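Local coordinates for alginate lyase (Aplysia kurodai, PDB 5GMT), which probably cleaves alginate by a lyase reaction, as a polysaccharide lyase family 14 enzyme whose specificity is for polymannuronate, at residues G109-G114 and R140-K145. Residues are numbered along the deposited sequence; the frame is centred on the assembly and turned at random.
Sequences GGKLPG and RLMWRK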
loop_
_atom_site.group_PDB
_atom_site.type_symbol
_atom_site.label_atom_id
_atom_site.label_comp_id
_atom_site.label_asym_id
_atom_site.label_seq_id
_atom_site.Cartn_x
_atom_site.Cartn_y
_atom_site.Cartn_z
ATOM N N GLY A 109 -8.296 12.058 2.214
ATOM C CA GLY A 109 -7.652 10.825 1.820
ATOM C C GLY A 109 -6.284 10.881 1.181
ATOM O O GLY A 109 -5.845 11.899 0.650
ATOM N N GLY A 110 -5.615 9.739 1.216
ATOM C CA GLY A 110 -4.312 9.608 0.597
ATOM C C GLY A 110 -3.831 8.168 0.635
ATOM O O GLY A 110 -4.522 7.284 1.137
ATOM N N LYS A 111 -2.621 7.950 0.126
ATOM C CA LYS A 111 -2.119 6.599 -0.133
ATOM C C LYS A 111 -1.240 6.056 0.977
ATOM O O LYS A 111 -0.567 6.821 1.663
ATOM C CB LYS A 111 -1.333 6.583 -1.445
ATOM C CG LYS A 111 -2.160 6.202 -2.687
ATOM C CD LYS A 111 -3.310 7.154 -2.902
ATOM C CE LYS A 111 -4.023 6.905 -4.229
ATOM N NZ LYS A 111 -5.223 7.798 -4.355
ATOM N N LEU A 112 -1.258 4.732 1.136
ATOM C CA LEU A 112 -0.334 4.005 2.015
ATOM C C LEU A 112 0.191 2.773 1.284
ATOM O O LEU A 112 -0.472 2.262 0.367
ATOM C CB LEU A 112 -1.037 3.591 3.314
ATOM C CG LEU A 112 -1.432 4.703 4.279
ATOM C CD1 LEU A 112 -2.377 4.116 5.336
ATOM C CD2 LEU A 112 -0.198 5.339 4.952
ATOM N N PRO A 113 1.373 2.275 1.683
ATOM C CA PRO A 113 1.976 1.109 1.019
ATOM C C PRO A 113 1.117 -0.152 1.045
ATOM O O PRO A 113 0.451 -0.418 2.046
ATOM C CB PRO A 113 3.263 0.877 1.829
ATOM C CG PRO A 113 3.615 2.224 2.346
ATOM C CD PRO A 113 2.284 2.863 2.682
ATOM N N GLY A 114 1.171 -0.924 -0.042
ATOM C CA GLY A 114 0.499 -2.206 -0.139
ATOM C C GLY A 114 1.272 -3.105 -1.089
ATOM O O GLY A 114 2.338 -2.729 -1.557
ATOM N N ARG A 140 -2.483 -1.156 -2.865
ATOM C CA ARG A 140 -2.223 -0.148 -1.834
ATOM C C ARG A 140 -3.391 -0.012 -0.852
ATOM O O ARG A 140 -4.505 -0.464 -1.113
ATOM C CB ARG A 140 -1.948 1.207 -2.479
ATOM C CG ARG A 140 -0.683 1.240 -3.309
ATOM C CD ARG A 140 -0.580 2.559 -4.031
ATOM N NE ARG A 140 -1.549 2.665 -5.126
ATOM C CZ ARG A 140 -1.650 3.701 -5.947
ATOM N NH1 ARG A 140 -0.831 4.747 -5.827
ATOM N NH2 ARG A 140 -2.579 3.686 -6.900
ATOM N N LEU A 141 -3.106 0.591 0.297
ATOM C CA LEU A 141 -4.159 1.013 1.215
ATOM C C LEU A 141 -4.396 2.495 0.982
ATOM O O LEU A 141 -3.573 3.176 0.360
ATOM C CB LEU A 141 -3.772 0.732 2.673
ATOM C CG LEU A 141 -4.028 -0.662 3.265
ATOM C CD1 LEU A 141 -3.299 -1.727 2.475
ATOM C CD2 LEU A 141 -3.584 -0.701 4.734
ATOM N N MET A 142 -5.532 3.000 1.444
ATOM C CA MET A 142 -5.743 4.439 1.463
ATOM C C MET A 142 -6.317 4.833 2.801
ATOM O O MET A 142 -6.962 4.016 3.454
ATOM C CB MET A 142 -6.685 4.894 0.340
ATOM C CG MET A 142 -5.988 5.213 -0.977
ATOM S SD MET A 142 -7.038 6.144 -2.123
ATOM C CE MET A 142 -7.256 7.684 -1.240
ATOM N N TRP A 143 -6.057 6.065 3.227
ATOM C CA TRP A 143 -6.895 6.653 4.264
ATOM C C TRP A 143 -7.905 7.538 3.563
ATOM O O TRP A 143 -7.775 7.847 2.371
ATOM C CB TRP A 143 -6.087 7.441 5.311
ATOM C CG TRP A 143 -5.519 8.762 4.850
ATOM C CD1 TRP A 143 -6.161 9.977 4.812
ATOM C CD2 TRP A 143 -4.185 9.002 4.393
ATOM N NE1 TRP A 143 -5.309 10.947 4.338
ATOM C CE2 TRP A 143 -4.086 10.377 4.083
ATOM C CE3 TRP A 143 -3.062 8.185 4.212
ATOM C CZ2 TRP A 143 -2.911 10.951 3.595
ATOM C CZ3 TRP A 143 -1.891 8.762 3.736
ATOM C CH2 TRP A 143 -1.828 10.131 3.428
ATOM N N ARG A 144 -8.941 7.896 4.301
ATOM C CA ARG A 144 -9.992 8.730 3.772
ATOM C C ARG A 144 -10.334 9.770 4.812
ATOM O O ARG A 144 -9.614 9.932 5.806
ATOM C CB ARG A 144 -11.225 7.896 3.410
ATOM C CG ARG A 144 -11.029 6.950 2.231
ATOM C CD ARG A 144 -11.084 7.692 0.898
ATOM N NE ARG A 144 -10.823 6.803 -0.236
ATOM C CZ ARG A 144 -10.765 7.204 -1.506
ATOM N NH1 ARG A 144 -10.507 6.334 -2.477
ATOM N NH2 ARG A 144 -10.971 8.481 -1.807
ATOM N N LYS A 145 -11.421 10.487 4.560
ATOM C CA LYS A 145 -12.000 11.393 5.536
ATOM C C LYS A 145 -11.997 10.784 6.938
ATOM O O LYS A 145 -12.365 9.621 7.111
ATOM C CB LYS A 145 -13.428 11.729 5.099
ATOM C CG LYS A 145 -14.206 12.579 6.052
ATOM C CD LYS A 145 -15.690 12.578 5.688
ATOM C CE LYS A 145 -15.895 12.764 4.183
ATOM N NZ LYS A 145 -17.336 12.720 3.803
#
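The indole of Trp-143 lies flat over the glycine backbone of 109-110, the most closely packed part of this antiparallel strand pair. Gly-110 CA sits 3.6 Å from the centroid of the six-membered ring, 13° off its normal, a CH-pi contact. The chi1 of Trp-143, 72°, sets CG between the backbone N and the carbonyl carbon and folds the ring across onto the partner strand. Leu-112 meets the same indole at its edge, its CG 3.8 Å from Trp-143 CE3, while Phe-106 O accepts the bond from NE1. Two hydrogen-bonded antiparallel pairs, Gly-110 with Trp-143 and Leu-112 with Leu-141, clamp the strands, each closed by two N-H...O bonds; Trp-143 N lies 2.9 Å from Gly-110 O. Beside the second pair, Leu-112 CB and Leu-141 CB touch at 4.0 Å. On the face bearing Lys-111 and Met-142, these two run side by side in the same direction, with Lys-111 NZ 3.3 Å from Met-142 SD. A bend at chi3 (65°) turns the methyl of Met-142 back over Gly-110 and under the centre of the Arg-144 guanidinium. The Lys-111 chain also passes over one face of the Arg-140 guanidinium, CG lying 3.7 Å from NH1; Gly-249 O takes the ammonium and Ser-245 OG the NH1. Packing slackens past Trp-143: Arg-144, partly exposed, forms a salt bridge through NE with Glu-150, and Lys-145 is exposed and barely touches 109-114. Strands 110-118 and 136-143 are neighbours within one antiparallel sheet, between 238-247 and 149-154; Leu-112 packs on Tyr-97 and Phe-101 of the facing sheet, and it and Trp-143 both touch Phe-186, as in the beta-sandwich (jelly-roll) fold of the concanavalin-like clan.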